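Local coordinates for type C neurotoxin (Clostridium botulinum, PDB 3PME), which probably attaches to nerve-cell membranes through its receptor-binding region, the part of this C/D mosaic toxin crystallised here, with gangliosides and phosphatidylethanolamine as likely targets, at residues K119-Y127 against M153-K162; K224-K232 against K404-W412. One frame throughout, in Å; residues are numbered along the deposited sequence.

Contact 1. Residues K119-Y127 against M153-K162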
loop_
_atom_site.group_PDB
_atom_site.type_symbol
_atom_site.label_atom_id
_atom_site.label_comp_id
_atom_site.label_asym_id
_atom_site.label_seq_id
_atom_site.Cartn_x
_atom_site.Cartn_y
_atom_site.Cartn_z
ATOM N N LYS A 119 -25.916 17.909 16.763
ATOM C CA LYS A 119 -26.181 17.691 15.345
ATOM C C LYS A 119 -24.842 17.441 14.655
ATOM O O LYS A 119 -23.844 18.086 14.976
ATOM C CB LYS A 119 -26.889 18.909 14.750
ATOM C CG LYS A 119 -27.137 18.845 13.251
ATOM C CD LYS A 119 -27.775 20.138 12.734
ATOM C CE LYS A 119 -27.894 20.127 11.213
ATOM N NZ LYS A 119 -28.332 21.446 10.669
ATOM N N TYR A 120 -24.794 16.499 13.725
ATOM C CA TYR A 120 -23.523 16.217 13.071
ATOM C C TYR A 120 -23.649 16.050 11.562
ATOM O O TYR A 120 -24.742 15.831 11.025
ATOM C CB TYR A 120 -22.846 14.986 13.679
ATOM C CG TYR A 120 -23.551 13.692 13.369
ATOM C CD1 TYR A 120 -24.603 13.248 14.157
ATOM C CD2 TYR A 120 -23.167 12.920 12.285
ATOM C CE1 TYR A 120 -25.251 12.066 13.875
ATOM C CE2 TYR A 120 -23.804 11.728 12.000
ATOM C CZ TYR A 120 -24.845 11.311 12.797
ATOM O OH TYR A 120 -25.493 10.133 12.513
ATOM N N LYS A 121 -22.519 16.203 10.887
ATOM C CA LYS A 121 -22.403 15.911 9.458
ATOM C C LYS A 121 -21.263 14.924 9.304
ATOM O O LYS A 121 -20.351 14.893 10.129
ATOM C CB LYS A 121 -22.091 17.177 8.656
ATOM C CG LYS A 121 -23.151 18.263 8.754
ATOM C CD LYS A 121 -24.492 17.763 8.241
ATOM C CE LYS A 121 -25.494 18.905 8.108
ATOM N NZ LYS A 121 -25.306 19.642 6.823
ATOM N N SER A 122 -21.307 14.112 8.259
ATOM C CA SER A 122 -20.257 13.118 8.068
ATOM C C SER A 122 -19.809 12.994 6.618
ATOM O O SER A 122 -20.566 13.274 5.680
ATOM C CB SER A 122 -20.717 11.756 8.588
ATOM O OG SER A 122 -21.815 11.278 7.845
ATOM N N LEU A 123 -18.554 12.586 6.451
ATOM C CA LEU A 123 -18.021 12.165 5.163
ATOM C C LEU A 123 -17.782 10.678 5.306
ATOM O O LEU A 123 -17.185 10.245 6.281
ATOM C CB LEU A 123 -16.696 12.863 4.880
ATOM C CG LEU A 123 -16.773 14.379 4.689
ATOM C CD1 LEU A 123 -15.375 14.979 4.856
ATOM C CD2 LEU A 123 -17.344 14.662 3.301
ATOM N N ILE A 124 -18.251 9.907 4.336
ATOM C CA ILE A 124 -18.159 8.459 4.410
ATOM C C ILE A 124 -17.525 7.928 3.136
ATOM O O ILE A 124 -17.893 8.328 2.033
ATOM C CB ILE A 124 -19.546 7.826 4.618
ATOM C CG1 ILE A 124 -20.215 8.404 5.866
ATOM C CG2 ILE A 124 -19.422 6.309 4.776
ATOM C CD1 ILE A 124 -21.703 8.072 5.978
ATOM N N PHE A 125 -16.554 7.039 3.288
ATOM C CA PHE A 125 -15.915 6.429 2.132
ATOM C C PHE A 125 -15.839 4.916 2.308
ATOM O O PHE A 125 -15.276 4.412 3.290
ATOM C CB PHE A 125 -14.513 7.004 1.930
ATOM C CG PHE A 125 -13.759 6.395 0.782
ATOM C CD1 PHE A 125 -14.157 6.629 -0.528
ATOM C CD2 PHE A 125 -12.659 5.578 1.010
ATOM C CE1 PHE A 125 -13.459 6.077 -1.586
ATOM C CE2 PHE A 125 -11.965 5.002 -0.054
ATOM C CZ PHE A 125 -12.363 5.250 -1.348
ATOM N N ASP A 126 -16.405 4.196 1.345
ATOM C CA ASP A 126 -16.355 2.737 1.335
ATOM C C ASP A 126 -15.009 2.275 0.783
ATOM O O ASP A 126 -14.824 2.162 -0.429
ATOM C CB ASP A 126 -17.499 2.206 0.470
ATOM C CG ASP A 126 -17.555 0.689 0.415
ATOM O OD1 ASP A 126 -16.653 0.022 0.953
ATOM O OD2 ASP A 126 -18.519 0.158 -0.186
ATOM N N TYR A 127 -14.064 2.001 1.676
ATOM C CA TYR A 127 -12.741 1.606 1.228
ATOM C C TYR A 127 -12.690 0.102 0.980
ATOM O O TYR A 127 -11.797 -0.361 0.290
ATOM C CB TYR A 127 -11.655 2.038 2.232
ATOM C CG TYR A 127 -11.715 1.263 3.516
ATOM C CD1 TYR A 127 -11.054 0.047 3.641
ATOM C CD2 TYR A 127 -12.435 1.729 4.602
ATOM C CE1 TYR A 127 -11.117 -0.686 4.818
ATOM C CE2 TYR A 127 -12.517 0.999 5.777
ATOM C CZ TYR A 127 -11.850 -0.207 5.878
ATOM O OH TYR A 127 -11.937 -0.912 7.041
ATOM N N MET A 153 -16.996 20.424 4.256
ATOM C CA MET A 153 -15.857 19.561 4.517
ATOM C C MET A 153 -15.775 18.566 3.368
ATOM O O MET A 153 -16.790 18.156 2.810
ATOM C CB MET A 153 -15.970 18.896 5.876
ATOM C CG MET A 153 -17.208 18.090 6.089
ATOM S SD MET A 153 -17.197 17.479 7.779
ATOM C CE MET A 153 -18.658 16.456 7.732
ATOM N N LYS A 154 -14.554 18.208 2.989
ATOM C CA LYS A 154 -14.335 17.415 1.799
ATOM C C LYS A 154 -13.360 16.300 2.119
ATOM O O LYS A 154 -12.414 16.500 2.872
ATOM C CB LYS A 154 -13.772 18.281 0.677
ATOM C CG LYS A 154 -14.809 19.268 0.108
ATOM C CD LYS A 154 -14.152 20.479 -0.575
ATOM C CE LYS A 154 -13.600 20.159 -1.956
ATOM N NZ LYS A 154 -12.875 21.337 -2.542
ATOM N N LEU A 155 -13.624 15.139 1.537
ATOM C CA LEU A 155 -12.804 13.955 1.754
ATOM C C LEU A 155 -12.059 13.577 0.488
ATOM O O LEU A 155 -12.672 13.334 -0.562
ATOM C CB LEU A 155 -13.698 12.794 2.184
ATOM C CG LEU A 155 -12.986 11.448 2.317
ATOM C CD1 LEU A 155 -11.842 11.565 3.297
ATOM C CD2 LEU A 155 -13.990 10.421 2.788
ATOM N N TYR A 156 -10.731 13.522 0.602
ATOM C CA TYR A 156 -9.849 13.132 -0.495
ATOM C C TYR A 156 -9.230 11.787 -0.161
ATOM O O TYR A 156 -8.845 11.557 0.979
ATOM C CB TYR A 156 -8.709 14.136 -0.667
ATOM C CG TYR A 156 -9.163 15.482 -1.179
ATOM C CD1 TYR A 156 -9.804 16.379 -0.335
ATOM C CD2 TYR A 156 -8.951 15.853 -2.497
ATOM C CE1 TYR A 156 -10.225 17.617 -0.796
ATOM C CE2 TYR A 156 -9.390 17.101 -2.975
ATOM C CZ TYR A 156 -10.016 17.971 -2.103
ATOM O OH TYR A 156 -10.461 19.207 -2.548
ATOM N N ILE A 157 -9.156 10.918 -1.162
ATOM C CA ILE A 157 -8.477 9.620 -1.037
ATOM C C ILE A 157 -7.391 9.554 -2.099
ATOM O O ILE A 157 -7.663 9.678 -3.299
ATOM C CB ILE A 157 -9.452 8.429 -1.211
ATOM C CG1 ILE A 157 -10.551 8.463 -0.147
ATOM C CG2 ILE A 157 -8.672 7.087 -1.176
ATOM C CD1 ILE A 157 -10.023 8.301 1.284
ATOM N N ASN A 158 -6.155 9.365 -1.648
ATOM C CA ASN A 158 -5.011 9.342 -2.545
ATOM C C ASN A 158 -4.986 10.562 -3.473
ATOM O O ASN A 158 -4.701 10.461 -4.671
ATOM C CB ASN A 158 -4.966 8.023 -3.323
ATOM C CG ASN A 158 -4.721 6.834 -2.415
ATOM O OD1 ASN A 158 -4.143 6.979 -1.345
ATOM N ND2 ASN A 158 -5.168 5.658 -2.830
ATOM N N GLY A 159 -5.339 11.719 -2.912
ATOM C CA GLY A 159 -5.219 12.972 -3.636
ATOM C C GLY A 159 -6.408 13.309 -4.521
ATOM O O GLY A 159 -6.385 14.302 -5.247
ATOM N N GLU A 160 -7.449 12.493 -4.459
ATOM C CA GLU A 160 -8.610 12.691 -5.329
ATOM C C GLU A 160 -9.868 12.914 -4.508
ATOM O O GLU A 160 -10.184 12.135 -3.608
ATOM C CB GLU A 160 -8.795 11.482 -6.252
ATOM C CG GLU A 160 -7.614 11.239 -7.189
ATOM C CD GLU A 160 -7.894 10.144 -8.195
ATOM O OE1 GLU A 160 -8.480 9.116 -7.799
ATOM O OE2 GLU A 160 -7.551 10.324 -9.385
ATOM N N LEU A 161 -10.599 13.983 -4.815
ATOM C CA LEU A 161 -11.841 14.266 -4.107
ATOM C C LEU A 161 -12.882 13.164 -4.309
ATOM O O LEU A 161 -13.141 12.755 -5.440
ATOM C CB LEU A 161 -12.395 15.604 -4.579
ATOM C CG LEU A 161 -13.701 16.000 -3.907
ATOM C CD1 LEU A 161 -13.511 16.221 -2.404
ATOM C CD2 LEU A 161 -14.228 17.269 -4.580
ATOM N N LYS A 162 -13.461 12.675 -3.215
ATOM C CA LYS A 162 -14.470 11.616 -3.296
ATOM C C LYS A 162 -15.846 12.061 -2.821
ATOM O O LYS A 162 -16.863 11.674 -3.401
ATOM C CB LYS A 162 -14.033 10.389 -2.481
ATOM C CG LYS A 162 -12.689 9.836 -2.892
ATOM C CD LYS A 162 -12.717 9.201 -4.274
ATOM C CE LYS A 162 -11.399 8.488 -4.565
ATOM N NZ LYS A 162 -11.326 8.031 -5.987
#
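Lys121 NZ is gripped by two oxygens, in a salt bridge to Asp169 OD2 and a hydrogen bond to Arg166 O, while Lys121 CB rests 3.6 Å from Met153 CE. Lysine suits this place because its apolar CB packs on the methionine methyl and its chain, bent at chi2 and chi4, takes the ammonium to Asp169 and Arg166. Met153 starts with CG between its own backbone N and carbonyl carbon (chi1 57°) and is extended beyond, which brings CE 3.3 Å from Lys121 O. Leu123 and Met153 run antiparallel past one another, Leu123 CD1 lying 3.8 Å from Met153 CG, and Leu123 CD1 also settles 3.8 Å from Leu155 CB. The two strands face each other across a beta sandwich, here only partly buried, consistent with the concanavalin-like fold of the family: strands 120-126 and 153-157 belong to different antiparallel sheets and run nearly parallel, 16° apart, with axes approaching to 7.6 Å. Branched and flexible hydrocarbon chains fill that gap well. Farther along, Leu155 CD2 presses on Phe125 CB at 3.6 Å. The Phe125 ring, carried with CG anti to the backbone N (chi1 178°), receives Ile157 on one face: Ile157 CG1 stands 3.6 Å from the ring centroid, almost on its normal, a CH-pi contact. Lys162 CG approaches the same ring obliquely, and Lys162 NZ forms a salt bridge with Glu160 OE1. A type I' turn from Ile157 to Glu160, with Asn158 and Gly159 at positive phi, reverses the chain; strand 160-162 returns alongside 153-157, Lys162 N bonding to Leu155 O, which places Lys162 near Phe125.

Contact 2. Residues K224-K232 against K404-W412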
loop_
_atom_site.group_PDB
_atom_site.type_symbol
_atom_site.label_atom_id
_atom_site.label_comp_id
_atom_site.label_asym_id
_atom_site.label_seq_id
_atom_site.Cartn_x
_atom_site.Cartn_y
_atom_site.Cartn_z
ATOM N N LYS A 224 6.764 -0.907 -3.764
ATOM C CA LYS A 224 5.837 -1.345 -2.722
ATOM C C LYS A 224 5.361 -2.779 -2.897
ATOM O O LYS A 224 5.300 -3.298 -4.012
ATOM C CB LYS A 224 4.602 -0.438 -2.697
ATOM C CG LYS A 224 4.930 1.038 -2.610
ATOM C CD LYS A 224 5.809 1.361 -1.414
ATOM C CE LYS A 224 5.832 2.880 -1.179
ATOM N NZ LYS A 224 6.278 3.615 -2.409
ATOM N N ASP A 225 5.025 -3.422 -1.785
ATOM C CA ASP A 225 4.306 -4.692 -1.867
ATOM C C ASP A 225 2.813 -4.436 -2.103
ATOM O O ASP A 225 2.372 -3.279 -2.237
ATOM C CB ASP A 225 4.593 -5.619 -0.658
ATOM C CG ASP A 225 3.963 -5.140 0.654
ATOM O OD1 ASP A 225 3.075 -4.255 0.652
ATOM O OD2 ASP A 225 4.351 -5.673 1.716
ATOM N N TYR A 226 2.042 -5.512 -2.163
ATOM C CA TYR A 226 0.622 -5.481 -2.485
ATOM C C TYR A 226 -0.153 -4.562 -1.550
ATOM O O TYR A 226 -1.131 -3.926 -1.960
ATOM C CB TYR A 226 0.093 -6.913 -2.379
ATOM C CG TYR A 226 -1.367 -7.096 -2.691
ATOM C CD1 TYR A 226 -1.812 -7.155 -4.006
ATOM C CD2 TYR A 226 -2.298 -7.227 -1.670
ATOM C CE1 TYR A 226 -3.156 -7.321 -4.298
ATOM C CE2 TYR A 226 -3.632 -7.418 -1.951
ATOM C CZ TYR A 226 -4.058 -7.454 -3.265
ATOM O OH TYR A 226 -5.395 -7.617 -3.544
ATOM N N TRP A 227 0.279 -4.492 -0.299
ATOM C CA TRP A 227 -0.427 -3.727 0.732
ATOM C C TRP A 227 0.014 -2.269 0.789
ATOM O O TRP A 227 -0.528 -1.490 1.573
ATOM C CB TRP A 227 -0.132 -4.345 2.106
ATOM C CG TRP A 227 -0.257 -5.832 2.097
ATOM C CD1 TRP A 227 0.761 -6.746 2.179
ATOM C CD2 TRP A 227 -1.463 -6.584 1.970
ATOM N NE1 TRP A 227 0.253 -8.019 2.117
ATOM C CE2 TRP A 227 -1.110 -7.951 1.993
ATOM C CE3 TRP A 227 -2.813 -6.234 1.828
ATOM C CZ2 TRP A 227 -2.061 -8.963 1.889
ATOM C CZ3 TRP A 227 -3.759 -7.243 1.731
ATOM C CH2 TRP A 227 -3.375 -8.594 1.758
ATOM N N GLY A 228 1.017 -1.903 0.000
ATOM C CA GLY A 228 1.608 -0.575 0.096
ATOM C C GLY A 228 2.770 -0.412 1.073
ATOM O O GLY A 228 3.234 0.701 1.317
ATOM N N ASN A 229 3.244 -1.520 1.638
ATOM C CA ASN A 229 4.440 -1.512 2.480
ATOM C C ASN A 229 5.679 -1.458 1.582
ATOM O O ASN A 229 5.625 -1.867 0.420
ATOM C CB ASN A 229 4.559 -2.812 3.287
ATOM C CG ASN A 229 3.316 -3.147 4.084
ATOM O OD1 ASN A 229 2.724 -2.290 4.739
ATOM N ND2 ASN A 229 2.929 -4.423 4.057
ATOM N N PRO A 230 6.822 -1.003 2.121
ATOM C CA PRO A 230 8.054 -1.106 1.328
ATOM C C PRO A 230 8.370 -2.553 0.968
ATOM O O PRO A 230 8.273 -3.446 1.830
ATOM C CB PRO A 230 9.122 -0.552 2.276
ATOM C CG PRO A 230 8.334 0.439 3.132
ATOM C CD PRO A 230 7.035 -0.270 3.378
ATOM N N LEU A 231 8.739 -2.765 -0.290
ATOM C CA LEU A 231 9.206 -4.067 -0.766
ATOM C C LEU A 231 10.621 -4.253 -0.244
ATOM O O LEU A 231 11.393 -3.291 -0.188
ATOM C CB LEU A 231 9.174 -4.092 -2.298
ATOM C CG LEU A 231 9.185 -5.485 -2.932
ATOM C CD1 LEU A 231 7.807 -6.140 -2.787
ATOM C CD2 LEU A 231 9.580 -5.384 -4.389
ATOM N N LYS A 232 10.955 -5.474 0.168
ATOM C CA LYS A 232 12.259 -5.742 0.767
ATOM C C LYS A 232 12.930 -6.940 0.131
ATOM O O LYS A 232 12.277 -7.896 -0.269
ATOM C CB LYS A 232 12.117 -6.019 2.260
ATOM C CG LYS A 232 11.580 -4.842 3.081
ATOM C CD LYS A 232 11.237 -5.259 4.511
ATOM C CE LYS A 232 10.022 -6.184 4.541
ATOM N NZ LYS A 232 9.568 -6.487 5.937
ATOM N N LYS A 404 2.681 -7.353 -8.938
ATOM C CA LYS A 404 2.514 -7.077 -7.514
ATOM C C LYS A 404 3.123 -8.215 -6.716
ATOM O O LYS A 404 3.323 -9.321 -7.238
ATOM C CB LYS A 404 1.041 -6.893 -7.142
ATOM C CG LYS A 404 0.379 -5.681 -7.783
ATOM C CD LYS A 404 -1.050 -5.565 -7.272
ATOM C CE LYS A 404 -1.675 -4.236 -7.646
ATOM N NZ LYS A 404 -2.985 -4.053 -6.973
ATOM N N PHE A 405 3.433 -7.921 -5.460
ATOM C CA PHE A 405 4.149 -8.855 -4.603
ATOM C C PHE A 405 3.412 -8.964 -3.280
ATOM O O PHE A 405 3.388 -8.016 -2.478
ATOM C CB PHE A 405 5.585 -8.374 -4.407
ATOM C CG PHE A 405 6.382 -8.355 -5.682
ATOM C CD1 PHE A 405 7.067 -9.481 -6.092
ATOM C CD2 PHE A 405 6.427 -7.216 -6.478
ATOM C CE1 PHE A 405 7.791 -9.482 -7.281
ATOM C CE2 PHE A 405 7.144 -7.210 -7.666
ATOM C CZ PHE A 405 7.836 -8.345 -8.063
ATOM N N ILE A 406 2.801 -10.123 -3.043
ATOM C CA ILE A 406 1.971 -10.259 -1.854
ATOM C C ILE A 406 2.758 -10.863 -0.714
ATOM O O ILE A 406 3.124 -12.031 -0.769
ATOM C CB ILE A 406 0.728 -11.119 -2.114
ATOM C CG1 ILE A 406 -0.068 -10.573 -3.303
ATOM C CG2 ILE A 406 -0.143 -11.160 -0.863
ATOM C CD1 ILE A 406 -1.236 -11.469 -3.685
ATOM N N SER A 407 3.018 -10.066 0.315
ATOM C CA SER A 407 3.659 -10.563 1.527
ATOM C C SER A 407 2.606 -11.121 2.487
ATOM O O SER A 407 1.430 -10.710 2.460
ATOM C CB SER A 407 4.409 -9.425 2.204
ATOM O OG SER A 407 3.508 -8.330 2.418
ATOM N N ARG A 408 3.022 -12.045 3.347
ATOM C CA ARG A 408 2.170 -12.456 4.450
ATOM C C ARG A 408 2.210 -11.347 5.485
ATOM O O ARG A 408 3.210 -11.135 6.167
ATOM C CB ARG A 408 2.630 -13.797 5.022
ATOM C CG ARG A 408 2.501 -14.907 3.989
ATOM C CD ARG A 408 2.686 -16.276 4.613
ATOM N NE ARG A 408 1.528 -16.665 5.412
ATOM C CZ ARG A 408 0.677 -17.631 5.075
ATOM N NH1 ARG A 408 0.857 -18.315 3.952
ATOM N NH2 ARG A 408 -0.348 -17.916 5.865
ATOM N N ASP A 409 1.117 -10.599 5.551
ATOM C CA ASP A 409 1.055 -9.390 6.357
ATOM C C ASP A 409 0.105 -9.647 7.529
ATOM O O ASP A 409 -0.905 -10.319 7.364
ATOM C CB ASP A 409 0.544 -8.242 5.464
ATOM C CG ASP A 409 0.473 -6.908 6.191
ATOM O OD1 ASP A 409 1.426 -6.096 6.092
ATOM O OD2 ASP A 409 -0.539 -6.683 6.857
ATOM N N PRO A 410 0.425 -9.122 8.726
ATOM C CA PRO A 410 -0.400 -9.430 9.903
ATOM C C PRO A 410 -1.834 -8.889 9.794
ATOM O O PRO A 410 -2.715 -9.340 10.533
ATOM C CB PRO A 410 0.343 -8.741 11.055
ATOM C CG PRO A 410 1.200 -7.714 10.409
ATOM C CD PRO A 410 1.573 -8.270 9.056
ATOM N N GLY A 411 -2.056 -7.958 8.872
ATOM C CA GLY A 411 -3.388 -7.407 8.637
ATOM C C GLY A 411 -4.257 -8.232 7.696
ATOM O O GLY A 411 -5.388 -7.870 7.379
ATOM N N TRP A 412 -3.743 -9.373 7.260
ATOM C CA TRP A 412 -4.496 -10.236 6.367
ATOM C C TRP A 412 -4.082 -11.685 6.636
ATOM O O TRP A 412 -3.035 -12.159 6.191
ATOM C CB TRP A 412 -4.267 -9.856 4.895
ATOM C CG TRP A 412 -5.128 -10.637 3.941
ATOM C CD1 TRP A 412 -5.002 -11.965 3.624
ATOM C CD2 TRP A 412 -6.232 -10.143 3.165
ATOM N NE1 TRP A 412 -5.968 -12.326 2.705
ATOM C CE2 TRP A 412 -6.736 -11.228 2.415
ATOM C CE3 TRP A 412 -6.852 -8.892 3.040
ATOM C CZ2 TRP A 412 -7.817 -11.097 1.544
ATOM C CZ3 TRP A 412 -7.932 -8.764 2.173
ATOM C CH2 TRP A 412 -8.405 -9.860 1.442
HETATM O O HOH W 1 3.307 -4.981 -5.169
HETATM O O HOH W 2 -2.462 -3.401 -4.328
#
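An Asx turn at Asp225, set in a type I beta turn that runs to Gly228, presents the loop 224-232 to the end of strand 404-406 and the loop after it. Asp225 CG sits between its backbone N and carbonyl carbon (chi1 71°), turning the carboxylate back over its own turn. There OD1 accepts from Trp227 N and Asn229 N, which reach it from opposite faces of the carboxylate plane; OD2 takes Asn229 ND2 and, from above that plane, Ser407 OG at 2.9 Å. Four donors thus hold this buried group and would help to stabilise its charge. Asn229 ND2 also bonds to Asp409 OD1 at 3.0 Å, and Asn229 OD1 accepts from Trp140 NE1. Trp227 sends NE1 in its ring plane to Ser407 O (3.0 Å). Asp409 CB makes a CH-pi contact over the five-membered ring of Trp227, and Trp227 CH2 lies 3.5 Å from Trp412 CG. Ile406 lies alongside Tyr226 with CD1 over one face of its ring. Leucine suits the apolar end, where Leu231 CD1 meets Phe405 CB. Asp409 OD2 accepts from Gly411 N in a second Asx turn and forms a salt bridge with Lys76, at the junction of the trefoil-family region with the concanavalin-like one.

Overall arrangement
Contact 1 and contact 2 belong to the two different receptor-binding regions and follow one another along the chain. Their centres are 26 Å apart and their nearest atoms about 9 Å apart, so they do not touch. Contact 1 joins the two sheets of the concanavalin-like region; the centre of contact 2 lies about 7 Å from the centre of the molecule, that of contact 1 about 19 Å. A route through the fold connects them: Asp409 forms a salt bridge with Lys76 of strand 68-77, which pairs with strand 141-148, itself the neighbour of strand 152-157. A sulfate, probably from crystallisation, lies about 4 Å from the side chain of Lys154.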